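Local atomic coordinates of D-alanyl transferase DltD (Enterococcus faecalis, PDB entry 6O93), a protein that probably transfers D-alanine onto lipoteichoic acid during cell-wall biogenesis in this Gram-positive bacterium. Residues Pro22-Gly27 with Ile198-Arg203; Ser53-Ser58 with Lys212-Thr217; Asn298-Asp303 with Asn339-Met344; Tyr321-Gln324 with Asn330-Asp333. All coordinates share one frame; numbering follows the deposited sequence.

Interaction 1 (Pro22-Gly27 with Ile198-Arg203)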
loop_
_atom_site.group_PDB
_atom_site.type_symbol
_atom_site.label_atom_id
_atom_site.label_comp_id
_atom_site.label_asym_id
_atom_site.label_seq_id
_atom_site.Cartn_x
_atom_site.Cartn_y
_atom_site.Cartn_z
ATOM N N PRO A 22 -10.223 -6.502 -4.442
ATOM C CA PRO A 22 -9.235 -6.416 -5.531
ATOM C C PRO A 22 -9.823 -5.965 -6.859
ATOM O O PRO A 22 -9.114 -5.331 -7.648
ATOM C CB PRO A 22 -8.671 -7.844 -5.610
ATOM C CG PRO A 22 -9.692 -8.708 -4.961
ATOM C CD PRO A 22 -10.320 -7.865 -3.892
ATOM N N ASN A 23 -11.096 -6.264 -7.135
ATOM C CA ASN A 23 -11.701 -5.784 -8.373
ATOM C C ASN A 23 -11.863 -4.269 -8.368
ATOM O O ASN A 23 -11.839 -3.643 -9.433
ATOM C CB ASN A 23 -13.052 -6.462 -8.602
ATOM C CG ASN A 23 -12.912 -7.930 -8.948
ATOM O OD1 ASN A 23 -11.880 -8.361 -9.464
ATOM N ND2 ASN A 23 -13.950 -8.706 -8.666
ATOM N N VAL A 24 -12.032 -3.663 -7.190
ATOM C CA VAL A 24 -12.023 -2.207 -7.103
ATOM C C VAL A 24 -10.605 -1.678 -7.272
ATOM O O VAL A 24 -10.379 -0.665 -7.946
ATOM C CB VAL A 24 -12.640 -1.744 -5.770
ATOM C CG1 VAL A 24 -12.417 -0.250 -5.577
ATOM C CG2 VAL A 24 -14.125 -2.073 -5.727
ATOM N N LEU A 25 -9.627 -2.352 -6.661
ATOM C CA LEU A 25 -8.236 -1.937 -6.804
ATOM C C LEU A 25 -7.796 -1.973 -8.263
ATOM O O LEU A 25 -7.058 -1.091 -8.717
ATOM C CB LEU A 25 -7.338 -2.832 -5.953
ATOM C CG LEU A 25 -5.863 -2.434 -5.880
ATOM C CD1 LEU A 25 -5.698 -1.097 -5.171
ATOM C CD2 LEU A 25 -5.063 -3.513 -5.185
ATOM N N LYS A 26 -8.233 -2.989 -9.012
ATOM C CA LYS A 26 -7.872 -3.118 -10.419
ATOM C C LYS A 26 -8.726 -2.257 -11.341
ATOM O O LYS A 26 -8.372 -2.101 -12.516
ATOM C CB LYS A 26 -7.993 -4.575 -10.870
ATOM C CG LYS A 26 -7.121 -5.552 -10.111
ATOM C CD LYS A 26 -7.335 -6.974 -10.612
ATOM C CE LYS A 26 -6.976 -7.995 -9.546
ATOM N NZ LYS A 26 -6.854 -9.371 -10.101
ATOM N N GLY A 27 -9.840 -1.714 -10.852
ATOM C CA GLY A 27 -10.729 -0.912 -11.663
ATOM C C GLY A 27 -10.407 0.566 -11.577
ATOM O O GLY A 27 -9.391 0.986 -11.019
ATOM N N ILE A 198 -18.198 -7.340 -8.016
ATOM C CA ILE A 198 -18.267 -8.756 -7.680
ATOM C C ILE A 198 -17.199 -9.074 -6.644
ATOM O O ILE A 198 -16.024 -8.717 -6.804
ATOM C CB ILE A 198 -18.107 -9.612 -8.945
ATOM C CG1 ILE A 198 -19.315 -9.414 -9.866
ATOM C CG2 ILE A 198 -17.944 -11.084 -8.578
ATOM C CD1 ILE A 198 -19.194 -10.097 -11.213
ATOM N N GLY A 199 -17.607 -9.738 -5.564
ATOM C CA GLY A 199 -16.699 -10.077 -4.492
ATOM C C GLY A 199 -16.439 -8.975 -3.487
ATOM O O GLY A 199 -15.734 -9.219 -2.500
ATOM N N MET A 200 -16.971 -7.772 -3.698
ATOM C CA MET A 200 -16.792 -6.699 -2.727
ATOM C C MET A 200 -17.545 -7.040 -1.447
ATOM O O MET A 200 -18.768 -7.216 -1.466
ATOM C CB MET A 200 -17.284 -5.368 -3.290
ATOM C CG MET A 200 -17.034 -4.179 -2.362
ATOM S SD MET A 200 -18.109 -2.763 -2.685
ATOM C CE MET A 200 -17.574 -2.304 -4.328
ATOM N N VAL A 201 -16.818 -7.140 -0.342
ATOM C CA VAL A 201 -17.404 -7.380 0.970
ATOM C C VAL A 201 -16.960 -6.224 1.855
ATOM O O VAL A 201 -15.809 -6.173 2.304
ATOM C CB VAL A 201 -16.988 -8.733 1.556
ATOM C CG1 VAL A 201 -17.514 -8.884 2.972
ATOM C CG2 VAL A 201 -17.498 -9.865 0.674
ATOM N N SER A 202 -17.867 -5.284 2.093
ATOM C CA SER A 202 -17.563 -4.145 2.939
ATOM C C SER A 202 -17.338 -4.589 4.380
ATOM O O SER A 202 -17.970 -5.527 4.872
ATOM C CB SER A 202 -18.701 -3.128 2.879
ATOM O OG SER A 202 -18.471 -2.051 3.769
ATOM N N ARG A 203 -16.418 -3.903 5.054
ATOM C CA ARG A 203 -16.197 -4.104 6.479
ATOM C C ARG A 203 -17.000 -3.128 7.328
ATOM O O ARG A 203 -16.729 -2.997 8.528
ATOM C CB ARG A 203 -14.705 -3.986 6.807
ATOM C CG ARG A 203 -13.882 -5.174 6.330
ATOM C CD ARG A 203 -12.397 -5.003 6.626
ATOM N NE ARG A 203 -11.630 -6.191 6.253
ATOM C CZ ARG A 203 -11.261 -6.488 5.010
ATOM N NH1 ARG A 203 -11.583 -5.687 4.003
ATOM N NH2 ARG A 203 -10.568 -7.593 4.771
HETATM O O HOH W 1 -12.953 -7.894 -5.591
#
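Asn23 shows how one amide can tie a short helix to a distant loop. Its side chain leaves the first turn of helix 22-26 with CG beside the backbone N (chi1 -70°), which turns the amide toward the loop 198-203. There ND2 gives a hydrogen bond of 2.8 Å to Ile198 O. The bond is bent, with an N-H...O angle of 139°, and the donor sits tilted from the carbonyl plane of Ile198. The backbone of the same residue reaches that oxygen by a second path: Asn23 N donates to a water at 2.9 Å, and the water passes a weak bond of 3.4 Å on to Ile198 O. One loop carbonyl thus receives both the side-chain amide and, through solvent, a first-turn N-H.

Val24, next along the helix, adds the apolar half. Its CG2 branch meets Met200 CE at 3.7 Å; the methionine bends at chi3 (-65°), which brings its terminal methyl back to the valine. Ile30 of helix 29-36 touches both side chains and completes this small cluster. Further on, Lys26 N bonds back to Pro22 O, closing the helical turn.

The chemistry implies a join of two kinds, a bent amide-to-carbonyl bond, backed by a weak water bridge, beside an apolar contact at buried Val24, linking the N-terminal helices to the loop between helices 175-195 and 204-211.

Interaction 2 (Ser53-Ser58 with Lys212-Thr217)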
loop_
_atom_site.group_PDB
_atom_site.type_symbol
_atom_site.label_atom_id
_atom_site.label_comp_id
_atom_site.label_asym_id
_atom_site.label_seq_id
_atom_site.Cartn_x
_atom_site.Cartn_y
_atom_site.Cartn_z
ATOM N N SER A 53 -9.734 -3.070 14.061
ATOM C CA SER A 53 -10.082 -3.064 15.475
ATOM C C SER A 53 -10.723 -1.716 15.770
ATOM O O SER A 53 -10.924 -0.895 14.872
ATOM C CB SER A 53 -8.856 -3.314 16.360
ATOM O OG SER A 53 -7.991 -2.191 16.365
ATOM N N ALA A 54 -11.043 -1.486 17.045
ATOM C CA ALA A 54 -11.618 -0.205 17.436
ATOM C C ALA A 54 -10.682 0.959 17.133
ATOM O O ALA A 54 -11.140 2.102 17.047
ATOM C CB ALA A 54 -11.964 -0.219 18.926
ATOM N N PHE A 55 -9.390 0.690 16.955
ATOM C CA PHE A 55 -8.388 1.729 16.769
ATOM C C PHE A 55 -7.865 1.796 15.344
ATOM O O PHE A 55 -6.947 2.576 15.070
ATOM C CB PHE A 55 -7.238 1.496 17.751
ATOM C CG PHE A 55 -7.709 1.132 19.123
ATOM C CD1 PHE A 55 -8.030 2.114 20.041
ATOM C CD2 PHE A 55 -7.873 -0.194 19.480
ATOM C CE1 PHE A 55 -8.487 1.781 21.298
ATOM C CE2 PHE A 55 -8.328 -0.533 20.734
ATOM C CZ PHE A 55 -8.639 0.457 21.644
ATOM N N HIS A 56 -8.421 1.000 14.437
ATOM C CA HIS A 56 -8.104 1.130 13.025
ATOM C C HIS A 56 -8.601 2.481 12.512
ATOM O O HIS A 56 -9.679 2.938 12.910
ATOM C CB HIS A 56 -8.757 -0.011 12.245
ATOM C CG HIS A 56 -8.286 -0.138 10.830
ATOM N ND1 HIS A 56 -8.750 0.670 9.814
ATOM C CD2 HIS A 56 -7.414 -0.999 10.255
ATOM C CE1 HIS A 56 -8.174 0.321 8.677
ATOM N NE2 HIS A 56 -7.359 -0.690 8.917
ATOM N N PRO A 57 -7.844 3.150 11.635
ATOM C CA PRO A 57 -8.279 4.478 11.167
ATOM C C PRO A 57 -9.668 4.497 10.553
ATOM O O PRO A 57 -10.375 5.503 10.682
ATOM C CB PRO A 57 -7.204 4.853 10.140
ATOM C CG PRO A 57 -5.998 4.097 10.572
ATOM C CD PRO A 57 -6.508 2.799 11.121
ATOM N N SER A 58 -10.083 3.421 9.878
ATOM C CA SER A 58 -11.428 3.380 9.313
ATOM C C SER A 58 -12.494 3.444 10.398
ATOM O O SER A 58 -13.569 4.016 10.180
ATOM C CB SER A 58 -11.610 2.114 8.473
ATOM O OG SER A 58 -10.791 2.142 7.317
ATOM N N LYS A 212 -18.815 0.534 19.029
ATOM C CA LYS A 212 -19.422 0.389 20.347
ATOM C C LYS A 212 -18.393 0.204 21.455
ATOM O O LYS A 212 -18.757 0.287 22.633
ATOM C CB LYS A 212 -20.392 -0.793 20.342
ATOM C CG LYS A 212 -21.526 -0.654 19.333
ATOM C CD LYS A 212 -22.440 -1.869 19.338
ATOM C CE LYS A 212 -23.588 -1.699 18.354
ATOM N NZ LYS A 212 -24.431 -2.923 18.254
ATOM N N GLN A 213 -17.129 -0.043 21.113
ATOM C CA GLN A 213 -16.071 -0.184 22.103
ATOM C C GLN A 213 -15.394 1.137 22.443
ATOM O O GLN A 213 -14.658 1.200 23.432
ATOM C CB GLN A 213 -15.007 -1.171 21.606
ATOM C CG GLN A 213 -15.499 -2.595 21.425
ATOM C CD GLN A 213 -14.425 -3.512 20.863
ATOM O OE1 GLN A 213 -13.650 -3.119 19.992
ATOM N NE2 GLN A 213 -14.372 -4.738 21.367
ATOM N N LEU A 214 -15.624 2.182 21.657
ATOM C CA LEU A 214 -14.896 3.431 21.798
ATOM C C LEU A 214 -15.688 4.439 22.625
ATOM O O LEU A 214 -16.922 4.456 22.582
ATOM C CB LEU A 214 -14.602 4.032 20.421
ATOM C CG LEU A 214 -13.694 3.200 19.515
ATOM C CD1 LEU A 214 -13.818 3.678 18.080
ATOM C CD2 LEU A 214 -12.247 3.274 19.983
ATOM N N PRO A 215 -15.010 5.299 23.383
ATOM C CA PRO A 215 -15.722 6.348 24.118
ATOM C C PRO A 215 -16.349 7.364 23.175
ATOM O O PRO A 215 -16.012 7.458 21.993
ATOM C CB PRO A 215 -14.628 6.986 24.984
ATOM C CG PRO A 215 -13.357 6.673 24.288
ATOM C CD PRO A 215 -13.559 5.340 23.632
ATOM N N ALA A 216 -17.284 8.139 23.730
ATOM C CA ALA A 216 -18.033 9.098 22.925
ATOM C C ALA A 216 -17.142 10.206 22.380
ATOM O O ALA A 216 -17.407 10.730 21.293
ATOM C CB ALA A 216 -19.170 9.696 23.753
ATOM N N THR A 217 -16.097 10.584 23.114
ATOM C CA THR A 217 -15.175 11.622 22.682
ATOM C C THR A 217 -13.769 11.052 22.563
ATOM O O THR A 217 -13.392 10.118 23.280
ATOM C CB THR A 217 -15.175 12.817 23.648
ATOM O OG1 THR A 217 -14.952 12.361 24.989
ATOM C CG2 THR A 217 -16.500 13.557 23.575
HETATM O O HOH W 2 -11.368 -3.828 18.791
#
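A carbonyl oxygen straddled by the two methyls of a leucine is the unusual feature here: Ala54 O lies 3.3 Å from Leu214 CD1 and equally 3.3 Å from Leu214 CD2. No direct hydrogen bond joins 53-58 to 212-217, so the contact is made by packing and by one water. Leu214 carries its CG beside the backbone N (chi1 -63°), a setting that swings the isobutyl fork toward Ala54. The CD2 branch also packs on Ala54 CB at 3.7 Å and comes obliquely to the Phe55 ring, 4.3 Å from CE1. Ala54 CB lies in turn over one face of that ring, off toward its rim, so methyl, ring and leucine form one compact group.

Gln213 flanks it on the solvent side. Its OE1 comes to 3.5 Å from Ala54 CB and accepts a hydrogen bond from a water at 2.7 Å; the same water accepts from Ala54 N, satisfying a backbone N-H of a buried residue. Beyond the contact, Leu223 of helix 220-233 and Val59 and Leu60 of helix 57-63 also touch Leu214.

The backbone beneath Ala54 is held by local bonds. Ser53 OG accepts from Phe55 N, and His56 ND1 accepts from Ser58 N nearly in the plane of the imidazole. An ST turn and a type I beta turn, both starting at Ser53, thus lead into a histidine N-cap that opens helix 57-63 within a fold of the SGNH-hydrolase clan.

Interaction 3 (Asn298-Asp303 with Asn339-Met344). With PO4 (phosphate ion), chain G.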
loop_
_atom_site.group_PDB
_atom_site.type_symbol
_atom_site.label_atom_id
_atom_site.label_comp_id
_atom_site.label_asym_id
_atom_site.label_seq_id
_atom_site.Cartn_x
_atom_site.Cartn_y
_atom_site.Cartn_z
ATOM N N ASN A 298 7.439 -7.078 15.677
ATOM C CA ASN A 298 7.345 -7.335 17.110
ATOM C C ASN A 298 8.658 -7.895 17.640
ATOM O O ASN A 298 9.163 -8.904 17.139
ATOM C CB ASN A 298 6.198 -8.307 17.391
ATOM C CG ASN A 298 5.988 -8.547 18.876
ATOM O OD1 ASN A 298 6.416 -7.752 19.715
ATOM N ND2 ASN A 298 5.323 -9.647 19.206
ATOM N N LYS A 299 9.209 -7.227 18.657
ATOM C CA LYS A 299 10.477 -7.662 19.235
ATOM C C LYS A 299 10.392 -9.098 19.738
ATOM O O LYS A 299 11.307 -9.898 19.514
ATOM C CB LYS A 299 10.883 -6.720 20.370
ATOM C CG LYS A 299 12.275 -6.977 20.948
ATOM C CD LYS A 299 13.373 -6.600 19.962
ATOM C CE LYS A 299 14.759 -6.848 20.545
ATOM N NZ LYS A 299 15.836 -6.559 19.553
ATOM N N ARG A 300 9.296 -9.445 20.419
ATOM C CA ARG A 300 9.164 -10.791 20.968
ATOM C C ARG A 300 9.222 -11.850 19.875
ATOM O O ARG A 300 9.698 -12.966 20.117
ATOM C CB ARG A 300 7.857 -10.907 21.756
ATOM C CG ARG A 300 7.764 -9.942 22.930
ATOM C CD ARG A 300 6.521 -10.189 23.775
ATOM N NE ARG A 300 6.489 -9.323 24.953
ATOM C CZ ARG A 300 5.657 -9.476 25.979
ATOM N NH1 ARG A 300 4.777 -10.470 25.988
ATOM N NH2 ARG A 300 5.705 -8.636 27.006
ATOM N N TRP A 301 8.753 -11.524 18.670
ATOM C CA TRP A 301 8.788 -12.490 17.580
ATOM C C TRP A 301 10.152 -12.514 16.900
ATOM O O TRP A 301 10.681 -13.592 16.605
ATOM C CB TRP A 301 7.687 -12.175 16.566
ATOM C CG TRP A 301 7.613 -13.160 15.449
ATOM C CD1 TRP A 301 7.793 -12.909 14.119
ATOM C CD2 TRP A 301 7.350 -14.563 15.561
ATOM N NE1 TRP A 301 7.653 -14.068 13.396
ATOM C CE2 TRP A 301 7.381 -15.099 14.258
ATOM C CE3 TRP A 301 7.089 -15.419 16.637
ATOM C CZ2 TRP A 301 7.160 -16.450 14.001
ATOM C CZ3 TRP A 301 6.870 -16.759 16.380
ATOM C CH2 TRP A 301 6.909 -17.262 15.072
ATOM N N SER A 302 10.740 -11.341 16.648
ATOM C CA SER A 302 12.054 -11.299 16.012
ATOM C C SER A 302 13.117 -11.957 16.883
ATOM O O SER A 302 14.067 -12.551 16.359
ATOM C CB SER A 302 12.437 -9.854 15.693
ATOM O OG SER A 302 12.408 -9.043 16.856
ATOM N N ASP A 303 12.982 -11.865 18.210
ATOM C CA ASP A 303 13.902 -12.575 19.091
ATOM C C ASP A 303 13.843 -14.078 18.854
ATOM O O ASP A 303 14.854 -14.773 19.007
ATOM C CB ASP A 303 13.585 -12.265 20.556
ATOM C CG ASP A 303 13.984 -10.858 20.962
ATOM O OD1 ASP A 303 14.878 -10.275 20.314
ATOM O OD2 ASP A 303 13.409 -10.338 21.942
ATOM N N ASN A 339 9.522 -2.956 20.427
ATOM C CA ASN A 339 9.285 -3.436 21.782
ATOM C C ASN A 339 8.028 -2.846 22.411
ATOM O O ASN A 339 7.746 -3.134 23.578
ATOM C CB ASN A 339 10.495 -3.123 22.670
ATOM C CG ASN A 339 10.556 -4.007 23.900
ATOM O OD1 ASN A 339 10.113 -5.156 23.875
ATOM N ND2 ASN A 339 11.104 -3.473 24.988
ATOM N N GLU A 340 7.271 -2.036 21.675
ATOM C CA GLU A 340 6.040 -1.466 22.206
ATOM C C GLU A 340 4.968 -2.548 22.274
ATOM O O GLU A 340 4.623 -3.157 21.256
ATOM C CB GLU A 340 5.577 -0.301 21.334
ATOM C CG GLU A 340 4.576 0.621 22.011
ATOM C CD GLU A 340 5.190 1.408 23.152
ATOM O OE1 GLU A 340 6.429 1.567 23.169
ATOM O OE2 GLU A 340 4.436 1.866 24.035
ATOM N N ARG A 341 4.442 -2.787 23.472
ATOM C CA ARG A 341 3.484 -3.864 23.670
ATOM C C ARG A 341 2.150 -3.532 23.011
ATOM O O ARG A 341 1.706 -2.380 23.014
ATOM C CB ARG A 341 3.281 -4.120 25.162
ATOM C CG ARG A 341 4.572 -4.360 25.927
ATOM C CD ARG A 341 4.311 -4.585 27.407
ATOM N NE ARG A 341 3.494 -5.770 27.643
ATOM C CZ ARG A 341 3.183 -6.237 28.848
ATOM N NH1 ARG A 341 3.622 -5.619 29.939
ATOM N NH2 ARG A 341 2.432 -7.325 28.965
ATOM N N TYR A 342 1.512 -4.554 22.442
ATOM C CA TYR A 342 0.198 -4.437 21.814
ATOM C C TYR A 342 0.221 -3.529 20.588
ATOM O O TYR A 342 -0.834 -3.089 20.116
ATOM C CB TYR A 342 -0.847 -3.939 22.818
ATOM C CG TYR A 342 -0.759 -4.614 24.168
ATOM C CD1 TYR A 342 -0.949 -5.984 24.294
ATOM C CD2 TYR A 342 -0.485 -3.882 25.316
ATOM C CE1 TYR A 342 -0.867 -6.606 25.526
ATOM C CE2 TYR A 342 -0.402 -4.496 26.553
ATOM C CZ TYR A 342 -0.593 -5.857 26.652
ATOM O OH TYR A 342 -0.511 -6.473 27.880
ATOM N N PHE A 343 1.411 -3.245 20.057
ATOM C CA PHE A 343 1.534 -2.389 18.882
ATOM C C PHE A 343 1.125 -3.128 17.612
ATOM O O PHE A 343 0.466 -2.553 16.737
ATOM C CB PHE A 343 2.974 -1.885 18.766
ATOM C CG PHE A 343 3.120 -0.606 17.987
ATOM C CD1 PHE A 343 2.927 0.620 18.603
ATOM C CD2 PHE A 343 3.471 -0.629 16.649
ATOM C CE1 PHE A 343 3.071 1.801 17.895
ATOM C CE2 PHE A 343 3.617 0.548 15.936
ATOM C CZ PHE A 343 3.417 1.766 16.562
ATOM N N MET A 344 1.500 -4.396 17.504
ATOM C CA MET A 344 1.221 -5.205 16.329
ATOM C C MET A 344 0.057 -6.149 16.602
ATOM O O MET A 344 -0.203 -6.532 17.745
ATOM C CB MET A 344 2.459 -6.011 15.928
ATOM C CG MET A 344 3.706 -5.166 15.736
ATOM S SD MET A 344 3.480 -3.885 14.492
ATOM C CE MET A 344 3.544 -4.850 12.981
HETATM P P PO4 G . 6.460 -13.948 9.675
HETATM O O1 PO4 G . 6.895 -13.676 8.253
HETATM O O2 PO4 G . 5.012 -13.549 9.842
HETATM O O3 PO4 G . 7.322 -13.147 10.621
HETATM O O4 PO4 G . 6.611 -15.420 9.981
#
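Arg300 lays its guanidinium NH2 over one face of the Arg341 guanidinium, 3.7 Å from Arg341 NE, with the two planes 28° apart. A shared carboxylate probably makes this pairing of like charges tolerable: Glu241 forms a salt bridge with Arg300 and a long, weak ion pair with Arg341. An extended chain from CG to NE carries Arg300 outward from the helix, whereas Arg341 bends at chi3 (62°) to meet it. Nearby, the aliphatic base of Lys299 rests on Asn339, CB to OD1 3.9 Å.

The helix concerned, 299-305, belongs to the link between the neighbouring parallel strands 289-294 and 331-333 of the central sheet. Asn298 is its N-cap, OD1 accepting a weak bond from Arg300 N, while the opposing loop folds into a type II beta turn from Glu340 to Phe343. Met344 CG makes a loose contact with Asn298 N at 4.2 Å; its side chain lies about 8 Å from the bound sodium ion and near a possible Ser-His-Asp triad.

Trp301 turns to another neighbour. Its NE1 donates to phosphate O3 at 2.9 Å, with the oxygen near the plane of the indole, and Thr347 holds the same ion, which probably came from the crystallisation liquor.

Interaction 4 (Tyr321-Gln324 with Asn330-Asp333)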
loop_
_atom_site.group_PDB
_atom_site.type_symbol
_atom_site.label_atom_id
_atom_site.label_comp_id
_atom_site.label_asym_id
_atom_site.label_seq_id
_atom_site.Cartn_x
_atom_site.Cartn_y
_atom_site.Cartn_z
ATOM N N TYR A 321 15.941 8.058 3.430
ATOM C CA TYR A 321 16.819 8.845 2.571
ATOM C C TYR A 321 16.178 9.068 1.208
ATOM O O TYR A 321 16.130 10.198 0.709
ATOM C CB TYR A 321 18.177 8.160 2.414
ATOM C CG TYR A 321 19.149 8.974 1.589
ATOM C CD1 TYR A 321 19.897 9.987 2.168
ATOM C CD2 TYR A 321 19.307 8.739 0.231
ATOM C CE1 TYR A 321 20.781 10.742 1.422
ATOM C CE2 TYR A 321 20.191 9.488 -0.526
ATOM C CZ TYR A 321 20.924 10.489 0.075
ATOM O OH TYR A 321 21.808 11.240 -0.668
ATOM N N GLN A 322 15.677 7.997 0.594
ATOM C CA GLN A 322 15.030 8.116 -0.709
ATOM C C GLN A 322 13.850 9.079 -0.648
ATOM O O GLN A 322 13.605 9.835 -1.595
ATOM C CB GLN A 322 14.584 6.733 -1.185
ATOM C CG GLN A 322 14.009 6.689 -2.590
ATOM C CD GLN A 322 13.816 5.263 -3.085
ATOM O OE1 GLN A 322 14.251 4.306 -2.441
ATOM N NE2 GLN A 322 13.161 5.117 -4.231
ATOM N N LEU A 323 13.113 9.070 0.463
ATOM C CA LEU A 323 11.995 9.993 0.627
ATOM C C LEU A 323 12.489 11.416 0.861
ATOM O O LEU A 323 12.233 12.317 0.053
ATOM C CB LEU A 323 11.108 9.534 1.784
ATOM C CG LEU A 323 10.323 8.242 1.542
ATOM C CD1 LEU A 323 9.698 7.744 2.836
ATOM C CD2 LEU A 323 9.254 8.460 0.482
ATOM N N GLN A 324 13.211 11.631 1.965
ATOM C CA GLN A 324 13.622 12.981 2.341
ATOM C C GLN A 324 14.459 13.637 1.250
ATOM O O GLN A 324 14.321 14.837 0.990
ATOM C CB GLN A 324 14.405 12.937 3.653
ATOM C CG GLN A 324 13.565 12.595 4.870
ATOM C CD GLN A 324 12.822 13.796 5.420
ATOM O OE1 GLN A 324 12.980 14.916 4.931
ATOM N NE2 GLN A 324 12.011 13.572 6.448
ATOM N N ASN A 330 6.939 13.973 5.137
ATOM C CA ASN A 330 5.922 13.476 6.062
ATOM C C ASN A 330 6.140 11.975 6.223
ATOM O O ASN A 330 5.683 11.181 5.397
ATOM C CB ASN A 330 4.519 13.780 5.550
ATOM C CG ASN A 330 4.305 15.252 5.265
ATOM O OD1 ASN A 330 4.635 16.112 6.080
ATOM N ND2 ASN A 330 3.751 15.549 4.097
ATOM N N ILE A 331 6.832 11.585 7.291
ATOM C CA ILE A 331 7.197 10.191 7.522
ATOM C C ILE A 331 6.903 9.846 8.975
ATOM O O ILE A 331 7.472 10.454 9.889
ATOM C CB ILE A 331 8.676 9.921 7.199
ATOM C CG1 ILE A 331 9.005 10.370 5.773
ATOM C CG2 ILE A 331 8.994 8.437 7.373
ATOM C CD1 ILE A 331 10.470 10.229 5.414
ATOM N N ALA A 332 6.028 8.865 9.185
ATOM C CA ALA A 332 5.758 8.320 10.515
ATOM C C ALA A 332 6.531 7.010 10.626
ATOM O O ALA A 332 6.053 5.948 10.229
ATOM C CB ALA A 332 4.262 8.120 10.732
ATOM N N ASP A 333 7.743 7.093 11.172
ATOM C CA ASP A 333 8.636 5.940 11.274
ATOM C C ASP A 333 8.434 5.286 12.635
ATOM O O ASP A 333 8.949 5.763 13.649
ATOM C CB ASP A 333 10.087 6.367 11.074
ATOM C CG ASP A 333 11.053 5.198 11.135
ATOM O OD1 ASP A 333 10.589 4.039 11.185
ATOM O OD2 ASP A 333 12.280 5.439 11.138
#
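Ile331 sends its CD1 methyl into the angle between Leu323 and Gln324, two successive residues of helix 309-324. The isoleucine has CG1 beside its backbone N and then a fully extended end (chi2 176°), which carries CD1 away from the strand and up to the helix. There the methyl meets Leu323 CD1 at 3.7 Å and Leu323 CB at 3.8 Å, the two side chains crossing at a slant. Ile331 CG1 adds a looser contact to Leu323 CD1 at 4.0 Å.

Leu323 offers only one arm of its fork: CD1 faces the isoleucine, while the side chain also touches Phe292 of strand 289-294 and Phe276 and Leu280 of helix 272-285. This is the layering of an alpha/beta fold with a parallel sheet, here at its border, since 331-333 is an outermost strand and the helix precedes it in the crossover from strand 289-294. Five residues separate the segments, so the contact closes a short connection from helix to edge strand.

Gln324 closes the other flank. Its chain folds sharply at chi2 (-82°), which swings NE2 round to the methyl, the two side chains crossing at an angle. Gln324 CG, at 3.9 Å, and Gln324 NE2, at 3.8 Å, then lie against Ile331 CD1. CG meets it as a methylene, NE2 as an amide atom; both contacts are van der Waals, since a methyl offers no acceptor.

From the N terminus, interaction 1 opens first, at helix 22-26, and closes a loop of 170 residues at the segment before helix 204-211. Interaction 2 starts within that span, in the chain leading to helix 57-63, and ends beyond it at 212-217, so the two cross; their nearest atoms are about 7 Å apart. Both bring the region between helices 175-195 and 220-233 back to the N-terminal part. Interactions 3 and 4 come later, in series with the first two. The 35-residue loop between 298-303 and 339-344 encloses interaction 4, which closes the short connection from helix 309-324 to edge strand 331-333. Interactions 1 and 4 lie on opposite sides of the chain's centre.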